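Local coordinates for protein C-glycoside 3-oxidase (Microbacterium trichothecenolyticum, PDB 7DVE) that oxidises the C3 hydroxyl of the sugar in C-glycosides such as isoorientin and mangiferin, using bound FAD and molecular oxygen, which becomes hydrogen peroxide, at residues T129-R134 with Q196-A201; Q9-I14 with S33-A38; I301-R306 with D432-M437; F40-T45 with F117-G122. All coordinates share one frame; numbering follows the deposited sequence.

Interaction 1: residues T129-R134 with Q196-A201. With FAD (flavin-adenine dinucleotide), chain C.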
# COMPACT_ATOMS: atom_id res chain seq x y z
N THR A 129 1.65 3.88 -7.66
CA THR A 129 0.93 4.74 -8.60
C THR A 129 -0.24 5.48 -7.96
O THR A 129 -1.18 5.88 -8.65
CB THR A 129 0.44 3.95 -9.82
OG1 THR A 129 -0.39 2.89 -9.37
CG2 THR A 129 1.60 3.40 -10.64
N GLY A 130 -0.23 5.60 -6.63
CA GLY A 130 -0.90 6.66 -5.90
C GLY A 130 -2.42 6.69 -5.90
O GLY A 130 -2.97 7.70 -5.47
N ALA A 131 -3.13 5.64 -6.35
CA ALA A 131 -4.59 5.71 -6.39
C ALA A 131 -5.19 5.48 -5.00
O ALA A 131 -4.86 4.49 -4.32
CB ALA A 131 -5.14 4.71 -7.40
N CYS A 132 -6.10 6.38 -4.57
CA CYS A 132 -6.60 6.39 -3.19
C CYS A 132 -8.12 6.46 -3.09
O CYS A 132 -8.67 7.39 -2.49
CB CYS A 132 -5.99 7.55 -2.42
SG CYS A 132 -4.24 7.40 -2.05
N PRO A 133 -8.84 5.46 -3.58
CA PRO A 133 -10.30 5.44 -3.38
C PRO A 133 -10.67 5.13 -1.93
O PRO A 133 -9.88 4.59 -1.15
CB PRO A 133 -10.78 4.33 -4.31
CG PRO A 133 -9.63 3.39 -4.39
CD PRO A 133 -8.36 4.21 -4.21
N ARG A 134 -11.92 5.49 -1.58
CA ARG A 134 -12.53 5.12 -0.32
C ARG A 134 -13.23 3.77 -0.48
O ARG A 134 -13.72 3.46 -1.57
CB ARG A 134 -13.55 6.17 0.12
CG ARG A 134 -12.91 7.46 0.64
CD ARG A 134 -13.97 8.45 1.09
NE ARG A 134 -13.36 9.68 1.58
CZ ARG A 134 -13.75 10.32 2.67
NH1 ARG A 134 -14.76 9.87 3.41
NH2 ARG A 134 -13.12 11.44 3.03
N GLN A 196 -16.06 8.51 -12.02
CA GLN A 196 -15.57 9.78 -11.48
C GLN A 196 -14.05 9.78 -11.56
O GLN A 196 -13.43 8.78 -11.94
CB GLN A 196 -16.06 9.98 -10.04
CG GLN A 196 -15.83 8.78 -9.09
CD GLN A 196 -16.47 9.00 -7.74
OE1 GLN A 196 -15.98 9.81 -6.94
NE2 GLN A 196 -17.60 8.34 -7.49
N ARG A 197 -13.44 10.92 -11.19
CA ARG A 197 -11.99 10.98 -11.18
C ARG A 197 -11.44 10.10 -10.08
O ARG A 197 -12.05 9.95 -9.02
CB ARG A 197 -11.49 12.41 -10.96
CG ARG A 197 -12.01 13.42 -11.95
CD ARG A 197 -12.34 14.71 -11.21
NE ARG A 197 -12.34 15.86 -12.10
CZ ARG A 197 -13.46 16.36 -12.61
NH1 ARG A 197 -14.63 15.79 -12.39
NH2 ARG A 197 -13.40 17.48 -13.33
N MET A 198 -10.30 9.48 -10.32
CA MET A 198 -9.67 8.76 -9.24
C MET A 198 -9.08 9.76 -8.25
O MET A 198 -8.39 10.69 -8.67
CB MET A 198 -8.58 7.82 -9.74
CG MET A 198 -7.96 7.03 -8.59
SD MET A 198 -9.10 5.81 -7.92
CE MET A 198 -8.99 4.52 -9.19
N PRO A 199 -9.33 9.63 -6.96
CA PRO A 199 -8.57 10.45 -6.00
C PRO A 199 -7.15 9.92 -5.90
O PRO A 199 -6.93 8.72 -5.72
CB PRO A 199 -9.34 10.29 -4.68
CG PRO A 199 -10.62 9.59 -5.01
CD PRO A 199 -10.50 8.96 -6.36
N LEU A 200 -6.16 10.82 -6.06
CA LEU A 200 -4.77 10.41 -6.26
C LEU A 200 -3.85 11.07 -5.24
O LEU A 200 -3.97 12.26 -4.96
CB LEU A 200 -4.27 10.75 -7.68
CG LEU A 200 -4.80 10.01 -8.91
CD1 LEU A 200 -4.32 10.70 -10.20
CD2 LEU A 200 -4.40 8.46 -8.90
N ALA A 201 -2.89 10.30 -4.75
CA ALA A 201 -1.88 10.82 -3.82
C ALA A 201 -0.76 11.39 -4.67
O ALA A 201 0.22 10.71 -4.98
CB ALA A 201 -1.39 9.73 -2.88
PA FAD C . 5.26 -0.62 2.94
O1A FAD C . 5.75 -1.92 2.43
O2A FAD C . 4.85 0.42 1.96
O5B FAD C . 6.46 -0.12 3.89
C5B FAD C . 6.93 -0.98 4.93
C4B FAD C . 8.37 -0.68 5.24
O4B FAD C . 8.72 -1.55 6.35
C3B FAD C . 9.29 -1.11 4.07
O3B FAD C . 10.13 0.01 3.73
C2B FAD C . 10.11 -2.23 4.73
O2B FAD C . 11.46 -2.23 4.27
C1B FAD C . 10.10 -1.84 6.19
N9A FAD C . 10.45 -3.02 7.06
C8A FAD C . 9.81 -4.19 6.94
N7A FAD C . 10.31 -5.04 7.85
C5A FAD C . 11.27 -4.40 8.53
C6A FAD C . 12.06 -4.81 9.54
N6A FAD C . 11.89 -6.06 9.95
N1A FAD C . 12.97 -4.00 10.11
C2A FAD C . 13.08 -2.70 9.62
N3A FAD C . 12.24 -2.29 8.57
C4A FAD C . 11.35 -3.15 8.05
N1 FAD C . -1.48 1.13 -3.33
C2 FAD C . -2.63 1.89 -3.43
O2 FAD C . -3.31 2.02 -2.42
N3 FAD C . -2.99 2.47 -4.66
C4 FAD C . -2.15 2.32 -5.78
O4 FAD C . -2.47 2.86 -6.85
C4X FAD C . -1.00 1.55 -5.67
N5 FAD C . -0.18 1.32 -6.72
C5X FAD C . 1.01 0.67 -6.53
C6 FAD C . 1.94 0.54 -7.58
C7 FAD C . 3.18 -0.06 -7.40
C7M FAD C . 4.18 -0.17 -8.57
C8 FAD C . 3.51 -0.55 -6.14
C8M FAD C . 4.88 -1.23 -5.92
C9 FAD C . 2.59 -0.44 -5.09
C9A FAD C . 1.33 0.17 -5.27
N10 FAD C . 0.43 0.26 -4.27
C10 FAD C . -0.68 0.97 -4.44
C1' FAD C . 0.64 -0.37 -2.93
C2' FAD C . 1.19 0.57 -1.85
O2' FAD C . 2.54 0.92 -2.20
C3' FAD C . 1.12 -0.12 -0.44
O3' FAD C . -0.25 -0.42 -0.12
C4' FAD C . 1.62 0.81 0.66
O4' FAD C . 2.96 1.20 0.38
C5' FAD C . 1.59 0.08 2.03
O5' FAD C . 2.27 0.87 3.03
P FAD C . 2.93 0.25 4.38
O1P FAD C . 3.76 1.24 5.10
O2P FAD C . 1.80 -0.41 5.08
O3P FAD C . 4.03 -0.86 3.94
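Leu200 leans on Gly130 and Ala131 of the loop that cradles the flavin. Its CB lies 4.0 Å from Gly130 O. Because CG stands anti to the carbonyl carbon (chi1 -70°), the chain folds back toward the loop, and its CD2 tip rests 3.7 Å from Ala131 CA, beside the Ala131 methyl. Met198 meets that methyl as well, with its CG 3.8 Å from Ala131 CB, while its bent chain carries SD to Pro133 CD. Two backbone bonds fix the register: Ala201 N donates almost straight to Gly130 O (2.7 Å), and Cys132 N to Pro199 O. Gly130 suits its place for two reasons: its phi is positive (67°), and a CB would press on Ala201 O.

The loop bonds the flavin through its backbone. Ala131 N donates to FAD O4 at 2.9 Å and Ala131 O accepts from FAD N3 at 2.8 Å. An alanine suits the position because its small CB already lies 3.3 Å from FAD O4, with Met198 close by. Thr129 OG1 adds a bond to FAD N5 (3.1 Å).

Strand 196-204 bridges to the loop at Leu200 and Ala131, and pairs in turn with strand 330-333. His342 and Gln344 of strand 341-347 cover Met198, and Leu161 of helix 149-161 packs on Cys132 and Ala201.

Interaction 2: residues Q9-I14 with S33-A38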
# COMPACT_ATOMS: atom_id res chain seq x y z
N GLN A 9 16.67 4.79 24.93
CA GLN A 9 15.23 4.62 25.02
C GLN A 9 14.53 5.85 24.46
O GLN A 9 14.99 6.98 24.64
CB GLN A 9 14.77 4.37 26.46
CG GLN A 9 14.77 5.57 27.36
CD GLN A 9 14.36 5.24 28.79
OE1 GLN A 9 13.16 5.10 29.07
NE2 GLN A 9 15.33 5.09 29.69
N VAL A 10 13.42 5.60 23.76
CA VAL A 10 12.47 6.59 23.28
C VAL A 10 11.09 6.20 23.81
O VAL A 10 10.90 5.12 24.35
CB VAL A 10 12.45 6.68 21.74
CG1 VAL A 10 13.84 6.87 21.20
CG2 VAL A 10 11.86 5.38 21.19
N ASP A 11 10.12 7.09 23.60
CA ASP A 11 8.74 6.78 23.99
C ASP A 11 8.06 5.87 22.97
O ASP A 11 7.45 4.86 23.35
CB ASP A 11 7.95 8.06 24.16
CG ASP A 11 8.55 8.95 25.20
OD1 ASP A 11 8.70 8.48 26.35
OD2 ASP A 11 8.91 10.10 24.85
N VAL A 12 8.11 6.22 21.68
CA VAL A 12 7.49 5.42 20.63
C VAL A 12 8.57 4.98 19.65
O VAL A 12 9.33 5.81 19.13
CB VAL A 12 6.37 6.18 19.91
CG1 VAL A 12 5.70 5.28 18.88
CG2 VAL A 12 5.35 6.70 20.89
N ALA A 13 8.61 3.68 19.37
CA ALA A 13 9.46 3.12 18.33
C ALA A 13 8.58 2.56 17.22
O ALA A 13 7.62 1.83 17.49
CB ALA A 13 10.38 2.03 18.87
N ILE A 14 8.92 2.90 15.98
CA ILE A 14 8.17 2.52 14.79
C ILE A 14 9.13 1.75 13.91
O ILE A 14 10.24 2.22 13.64
CB ILE A 14 7.64 3.75 14.04
CG1 ILE A 14 6.70 4.60 14.92
CG2 ILE A 14 6.96 3.34 12.75
CD1 ILE A 14 6.65 6.05 14.51
N SER A 33 3.75 16.36 20.48
CA SER A 33 5.02 16.95 20.09
C SER A 33 6.10 16.79 21.15
O SER A 33 7.28 17.03 20.87
CB SER A 33 4.81 18.43 19.78
OG SER A 33 4.68 19.13 21.01
N SER A 34 5.72 16.40 22.36
CA SER A 34 6.64 16.22 23.47
C SER A 34 7.26 14.82 23.51
O SER A 34 8.24 14.61 24.23
CB SER A 34 5.87 16.46 24.76
OG SER A 34 4.52 16.04 24.55
N ALA A 35 6.70 13.88 22.76
CA ALA A 35 7.14 12.49 22.78
C ALA A 35 8.33 12.28 21.86
O ALA A 35 8.36 12.80 20.74
CB ALA A 35 6.00 11.57 22.35
N THR A 36 9.31 11.51 22.32
CA THR A 36 10.42 11.11 21.46
C THR A 36 10.01 9.90 20.63
O THR A 36 9.32 9.00 21.12
CB THR A 36 11.66 10.79 22.28
OG1 THR A 36 11.33 9.84 23.31
CG2 THR A 36 12.18 12.06 22.92
N ILE A 37 10.44 9.89 19.37
CA ILE A 37 9.99 8.93 18.37
C ILE A 37 11.20 8.46 17.57
O ILE A 37 11.92 9.27 16.99
CB ILE A 37 8.94 9.53 17.43
CG1 ILE A 37 7.76 10.11 18.21
CG2 ILE A 37 8.48 8.48 16.40
CD1 ILE A 37 6.92 11.10 17.42
N ALA A 38 11.42 7.15 17.52
CA ALA A 38 12.46 6.59 16.68
C ALA A 38 11.82 5.69 15.63
O ALA A 38 10.97 4.86 15.95
CB ALA A 38 13.49 5.81 17.50
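Asp11 and Thr36 are laced together beside the parallel pairing of strands 12-15 and 37-40, in the beta-alpha-beta crossover that opens the Rossmann-type FAD domain. One carboxylate oxygen does the gripping. Asp11 OD2 receives Thr36 N at 2.9 Å on its anti lone pair, while Thr36 OG1 donates to the same oxygen from above the carboxylate plane. That hydroxyl can reach because it stands between the backbone N and the carbonyl carbon (chi1 53°), which also lets Thr36 OG1 accept from Asp11 N at 3.0 Å. A threonine suits the place, since its hydroxyl both gives and takes, and an aspartate can collect two donors on one oxygen.

Beyond this knot the strands run in regular parallel pairing. Val12 N donates to Thr36 O, Ala38 N to Val12 O at 3.0 Å, and Ile14 N to Ala38 O at 2.8 Å, so Val12 bonds to the residues on both sides of Ile37, its bridge partner, and Ile14 carries the ladder on to Ala38.

The two faces of the sheet differ in character. Val12 and Ile37 share one, where Leu28 of helix 19-31, the connecting helix, touches both, and Ile504 and Ile508 of helix 490-510 cover Val12; branched aliphatic chains fill such a helix-covered face well. On the other, Ala13 and Ala38 keep their bulk small. Strand 267-270 flanks Val12 and Ala13 on the far side from 37-40. Across the pair, Ile14 CD1 reaches Ile37 CG2 at 3.6 Å, while Val10 CG1 sits 3.9 Å from Ala38 CB.

Interaction 3: residues I301-R306 with D432-M437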
# COMPACT_ATOMS: atom_id res chain seq x y z
N ILE A 301 -7.18 -8.10 -13.06
CA ILE A 301 -7.44 -8.35 -14.48
C ILE A 301 -7.12 -7.06 -15.21
O ILE A 301 -7.57 -5.99 -14.80
CB ILE A 301 -8.90 -8.78 -14.73
CG1 ILE A 301 -9.24 -10.08 -13.99
CG2 ILE A 301 -9.14 -8.97 -16.23
CD1 ILE A 301 -9.92 -9.93 -12.64
N VAL A 302 -6.34 -7.15 -16.29
CA VAL A 302 -5.85 -5.97 -16.99
C VAL A 302 -6.24 -6.06 -18.46
O VAL A 302 -6.46 -7.14 -19.03
CB VAL A 302 -4.32 -5.80 -16.87
CG1 VAL A 302 -3.91 -5.57 -15.42
CG2 VAL A 302 -3.59 -7.01 -17.49
N PHE A 303 -6.27 -4.90 -19.09
CA PHE A 303 -6.76 -4.77 -20.45
C PHE A 303 -6.17 -3.48 -20.99
O PHE A 303 -5.89 -2.57 -20.22
CB PHE A 303 -8.29 -4.72 -20.44
CG PHE A 303 -8.94 -5.14 -21.72
CD1 PHE A 303 -8.44 -6.20 -22.45
CD2 PHE A 303 -10.07 -4.47 -22.17
CE1 PHE A 303 -9.09 -6.62 -23.64
CE2 PHE A 303 -10.71 -4.86 -23.35
CZ PHE A 303 -10.21 -5.95 -24.09
N ALA A 304 -6.00 -3.38 -22.29
CA ALA A 304 -5.46 -2.16 -22.89
C ALA A 304 -6.29 -1.81 -24.11
O ALA A 304 -6.65 -2.71 -24.88
CB ALA A 304 -3.98 -2.35 -23.29
N VAL A 305 -6.60 -0.52 -24.29
CA VAL A 305 -7.39 -0.11 -25.45
C VAL A 305 -6.82 1.16 -26.08
O VAL A 305 -6.21 2.00 -25.41
CB VAL A 305 -8.90 0.10 -25.12
CG1 VAL A 305 -9.47 -1.12 -24.39
CG2 VAL A 305 -9.11 1.35 -24.30
N ARG A 306 -7.00 1.27 -27.39
CA ARG A 306 -6.69 2.47 -28.14
C ARG A 306 -7.93 3.34 -28.22
O ARG A 306 -8.94 2.95 -28.83
CB ARG A 306 -6.19 2.12 -29.54
CG ARG A 306 -5.93 3.34 -30.41
CD ARG A 306 -5.55 2.93 -31.83
NE ARG A 306 -4.10 2.92 -31.94
CZ ARG A 306 -3.35 1.82 -31.85
NH1 ARG A 306 -3.91 0.61 -31.80
NH2 ARG A 306 -2.03 1.94 -31.81
N ASP A 432 -8.37 -9.09 -27.85
CA ASP A 432 -9.81 -9.19 -27.65
C ASP A 432 -10.16 -9.72 -26.26
O ASP A 432 -11.33 -9.64 -25.86
CB ASP A 432 -10.51 -10.03 -28.75
CG ASP A 432 -10.24 -11.55 -28.64
OD1 ASP A 432 -9.29 -11.93 -27.92
OD2 ASP A 432 -10.95 -12.34 -29.32
N ARG A 433 -9.19 -10.23 -25.51
CA ARG A 433 -9.50 -10.71 -24.18
C ARG A 433 -8.53 -10.13 -23.16
O ARG A 433 -7.40 -9.78 -23.49
CB ARG A 433 -9.47 -12.24 -24.14
CG ARG A 433 -10.69 -12.86 -24.80
CD ARG A 433 -10.77 -14.33 -24.46
NE ARG A 433 -11.80 -15.03 -25.22
CZ ARG A 433 -13.08 -15.10 -24.85
NH1 ARG A 433 -13.51 -14.50 -23.75
NH2 ARG A 433 -13.94 -15.78 -25.61
N PRO A 434 -8.99 -9.96 -21.92
CA PRO A 434 -8.15 -9.38 -20.88
C PRO A 434 -7.25 -10.46 -20.29
O PRO A 434 -7.37 -11.63 -20.62
CB PRO A 434 -9.18 -8.88 -19.87
CG PRO A 434 -10.28 -9.95 -19.97
CD PRO A 434 -10.33 -10.33 -21.42
N PHE A 435 -6.35 -10.06 -19.40
CA PHE A 435 -5.34 -10.95 -18.82
C PHE A 435 -5.50 -11.00 -17.30
O PHE A 435 -5.52 -9.95 -16.65
CB PHE A 435 -3.92 -10.47 -19.17
CG PHE A 435 -2.81 -11.40 -18.72
CD1 PHE A 435 -2.54 -12.57 -19.41
CD2 PHE A 435 -1.99 -11.06 -17.66
CE1 PHE A 435 -1.48 -13.42 -19.03
CE2 PHE A 435 -0.92 -11.92 -17.26
CZ PHE A 435 -0.67 -13.09 -17.96
N VAL A 436 -5.59 -12.20 -16.74
CA VAL A 436 -5.61 -12.34 -15.28
C VAL A 436 -4.16 -12.38 -14.79
O VAL A 436 -3.45 -13.34 -15.07
CB VAL A 436 -6.39 -13.59 -14.83
CG1 VAL A 436 -6.48 -13.63 -13.28
CG2 VAL A 436 -7.80 -13.62 -15.42
N MET A 437 -3.74 -11.36 -14.04
CA MET A 437 -2.36 -11.29 -13.55
C MET A 437 -2.08 -12.44 -12.58
O MET A 437 -3.00 -12.99 -11.99
CB MET A 437 -2.13 -9.96 -12.84
CG MET A 437 -2.10 -8.72 -13.75
SD MET A 437 -0.89 -8.83 -15.05
CE MET A 437 0.63 -8.82 -14.09
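Ile301, Val302 and Phe303 give up the most surface here, pressed against Pro434 and its neighbours where strands 300-307 and 427-436 pair antiparallel in the large sheet that GMC oxidoreductases use for their substrate domain. Val302 and Phe435 are the hydrogen-bonded pair: Val302 N donates to Phe435 O and Phe435 N to Val302 O, both at 2.9 Å. Their side chains point the same way, and Val302 CG1 also touches Met437 CG at 4.0 Å.

Ile301 faces the other way, toward Ala415 and Ile419 of helix 406-424. Its CG2 packs on Pro434 CB at 3.6 Å and its CG1 beside Val436, so a beta-branched chain covers two neighbours at once. Pro434 suits this turn into the strand, since it brings a compact apolar ring and its nitrogen needs no acceptor.

With CG anti to the backbone N (chi1 -156°), Phe303 crosses Pro434 obliquely, Phe303 CD1 lying 3.6 Å from Pro434 CA. A serine in its place would probably leave Pro434 without its aromatic neighbour and open a gap against residues 432-434. At the ring's edge, Phe303 CE1 lies 3.6 Å from Arg433 O, close to the ring plane.

Interaction 4: residues F40-T45 with F117-G122. With FAD (flavin-adenine dinucleotide), chain C.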
# COMPACT_ATOMS: atom_id res chain seq x y z
N PHE A 40 12.72 2.96 12.56
CA PHE A 40 13.73 2.05 12.05
C PHE A 40 13.23 1.43 10.75
O PHE A 40 12.12 0.89 10.69
CB PHE A 40 14.06 0.98 13.10
CG PHE A 40 14.40 1.55 14.44
CD1 PHE A 40 15.67 2.06 14.68
CD2 PHE A 40 13.45 1.62 15.45
CE1 PHE A 40 16.00 2.61 15.91
CE2 PHE A 40 13.77 2.17 16.67
CZ PHE A 40 15.05 2.67 16.91
N GLU A 41 14.06 1.53 9.71
CA GLU A 41 13.77 1.05 8.37
C GLU A 41 14.98 0.29 7.86
O GLU A 41 16.09 0.83 7.87
CB GLU A 41 13.44 2.21 7.43
CG GLU A 41 13.68 1.90 5.97
CD GLU A 41 12.66 0.93 5.42
OE1 GLU A 41 11.45 1.20 5.55
OE2 GLU A 41 13.07 -0.11 4.86
N VAL A 42 14.77 -0.95 7.40
CA VAL A 42 15.90 -1.81 7.03
C VAL A 42 16.52 -1.39 5.69
O VAL A 42 17.74 -1.54 5.49
CB VAL A 42 15.44 -3.28 7.02
CG1 VAL A 42 14.32 -3.50 6.00
CG2 VAL A 42 16.62 -4.19 6.72
N GLY A 43 15.72 -0.85 4.77
CA GLY A 43 16.20 -0.43 3.46
C GLY A 43 17.02 0.85 3.52
O GLY A 43 17.07 1.54 4.54
N PRO A 44 17.71 1.16 2.42
CA PRO A 44 18.43 2.44 2.35
C PRO A 44 17.48 3.61 2.12
O PRO A 44 16.28 3.46 1.87
CB PRO A 44 19.35 2.26 1.13
CG PRO A 44 18.61 1.26 0.27
CD PRO A 44 17.91 0.33 1.22
N THR A 45 18.05 4.81 2.22
CA THR A 45 17.42 6.01 1.70
C THR A 45 17.79 6.13 0.23
O THR A 45 18.98 6.24 -0.09
CB THR A 45 17.92 7.25 2.45
OG1 THR A 45 17.92 6.99 3.86
CG2 THR A 45 17.06 8.45 2.14
N PHE A 117 7.75 -7.18 -2.26
CA PHE A 117 8.15 -6.31 -1.16
C PHE A 117 9.01 -5.18 -1.72
O PHE A 117 9.55 -5.29 -2.82
CB PHE A 117 8.97 -7.04 -0.09
CG PHE A 117 8.46 -8.41 0.25
CD1 PHE A 117 8.85 -9.52 -0.48
CD2 PHE A 117 7.61 -8.59 1.33
CE1 PHE A 117 8.40 -10.75 -0.18
CE2 PHE A 117 7.14 -9.86 1.65
CZ PHE A 117 7.55 -10.94 0.89
N SER A 118 9.15 -4.11 -0.93
CA SER A 118 10.14 -3.05 -1.14
C SER A 118 10.88 -2.81 0.17
O SER A 118 10.28 -2.81 1.24
CB SER A 118 9.50 -1.72 -1.59
OG SER A 118 8.99 -1.80 -2.91
N SER A 119 12.19 -2.57 0.08
CA SER A 119 13.02 -2.33 1.27
C SER A 119 13.77 -1.02 1.04
O SER A 119 14.82 -1.02 0.39
CB SER A 119 13.97 -3.48 1.53
OG SER A 119 13.30 -4.55 2.17
N ASN A 120 13.23 0.08 1.57
CA ASN A 120 13.77 1.42 1.33
C ASN A 120 13.00 2.41 2.19
O ASN A 120 11.90 2.12 2.67
CB ASN A 120 13.69 1.81 -0.14
CG ASN A 120 12.27 1.76 -0.68
OD1 ASN A 120 11.84 0.75 -1.26
ND2 ASN A 120 11.52 2.86 -0.49
N VAL A 121 13.59 3.59 2.39
CA VAL A 121 12.85 4.64 3.08
C VAL A 121 11.72 5.10 2.17
O VAL A 121 11.92 5.35 0.98
CB VAL A 121 13.79 5.79 3.50
CG1 VAL A 121 13.00 6.98 4.06
CG2 VAL A 121 14.77 5.27 4.59
N GLY A 122 10.49 5.11 2.70
CA GLY A 122 9.30 5.31 1.90
C GLY A 122 8.50 4.04 1.61
O GLY A 122 7.33 4.15 1.21
PA FAD C . 5.26 -0.62 2.94
O1A FAD C . 5.75 -1.92 2.43
O2A FAD C . 4.85 0.42 1.96
O5B FAD C . 6.46 -0.12 3.89
C5B FAD C . 6.93 -0.98 4.93
C4B FAD C . 8.37 -0.68 5.24
O4B FAD C . 8.72 -1.55 6.35
C3B FAD C . 9.29 -1.11 4.07
O3B FAD C . 10.13 0.01 3.73
C2B FAD C . 10.11 -2.23 4.73
O2B FAD C . 11.46 -2.23 4.27
C1B FAD C . 10.10 -1.84 6.19
N9A FAD C . 10.45 -3.02 7.06
C8A FAD C . 9.81 -4.19 6.94
N7A FAD C . 10.31 -5.04 7.85
C5A FAD C . 11.27 -4.40 8.53
C6A FAD C . 12.06 -4.81 9.54
N6A FAD C . 11.89 -6.06 9.95
N1A FAD C . 12.97 -4.00 10.11
C2A FAD C . 13.08 -2.70 9.62
N3A FAD C . 12.24 -2.29 8.57
C4A FAD C . 11.35 -3.15 8.05
N1 FAD C . -1.48 1.13 -3.33
C2 FAD C . -2.63 1.89 -3.43
O2 FAD C . -3.31 2.02 -2.42
N3 FAD C . -2.99 2.47 -4.66
C4 FAD C . -2.15 2.32 -5.78
O4 FAD C . -2.47 2.86 -6.85
C4X FAD C . -1.00 1.55 -5.67
N5 FAD C . -0.18 1.32 -6.72
C5X FAD C . 1.01 0.67 -6.53
C6 FAD C . 1.94 0.54 -7.58
C7 FAD C . 3.18 -0.06 -7.40
C7M FAD C . 4.18 -0.17 -8.57
C8 FAD C . 3.51 -0.55 -6.14
C8M FAD C . 4.88 -1.23 -5.92
C9 FAD C . 2.59 -0.44 -5.09
C9A FAD C . 1.33 0.17 -5.27
N10 FAD C . 0.43 0.26 -4.27
C10 FAD C . -0.68 0.97 -4.44
C1' FAD C . 0.64 -0.37 -2.93
C2' FAD C . 1.19 0.57 -1.85
O2' FAD C . 2.54 0.92 -2.20
C3' FAD C . 1.12 -0.12 -0.44
O3' FAD C . -0.25 -0.42 -0.12
C4' FAD C . 1.62 0.81 0.66
O4' FAD C . 2.96 1.20 0.38
C5' FAD C . 1.59 0.08 2.03
O5' FAD C . 2.27 0.87 3.03
P FAD C . 2.93 0.25 4.38
O1P FAD C . 3.76 1.24 5.10
O2P FAD C . 1.80 -0.41 5.08
O3P FAD C . 4.03 -0.86 3.94
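Glu41 lays its CG against Val121, 3.8 Å from CG2, and turns its carboxylate to the adenosine ribose of FAD. CG runs anti to the backbone N (chi1 156°) and the chain then bends, so that both oxygens face the sugar: FAD O3B donates to Glu41 OE1 at 2.5 Å and FAD O2B to Glu41 OE2 at 2.7 Å. Such an acidic residue after the second strand is a hallmark of Rossmann-type FAD sites, since a carboxylate can take both ribose hydroxyls. Gly43 N also donates to Glu41 OE2, on its anti lone pair, and Ser17 OG bonds OE1. With an alanine here, the ribose would probably lose both bonds, and the Gly43 amide would be left without this acceptor.

Ser119 and Asn120 come so near that Gly43 CA is 3.6 Å from Asn120 N; a CB on Gly43 would collide with their peptide link. One backbone bond joins the loops, Val121 N to Pro44 O at 2.7 Å. Val121 CG2 also meets Thr45 OG1, whose hydroxyl bonds Asp233.

The 40-45 loop leaves strand 37-40 and is steadied by backbone bonds from Glu41 to Phe232 of strand 229-232 and to Ser235, which opens strand 235-243. On the 117-122 side, which runs on from strand 116-117, Ser119 OG is held by Arg276.

Interactions 2 and 4 are neighbours in the FAD domain: Ile14 O and Phe40 N lie 2.8 Å apart, a probable hydrogen bond, so the strand pair of interaction 2 leads straight into the ribose-binding loops of interaction 4. The cofactor then spans to interaction 1, whose nearest atoms are about 10 Å from those of interaction 4; interaction 4 holds the adenosine ribose, interaction 1 the flavin ring. Interaction 3 shares its sheet with interaction 1, about 11 Å away between nearest atoms, and touches no FAD. The side chain of Thr129 is about 7 Å from that of His444, the probable proton acceptor. From the side chain of Val302 to that of His444 is about 11 Å.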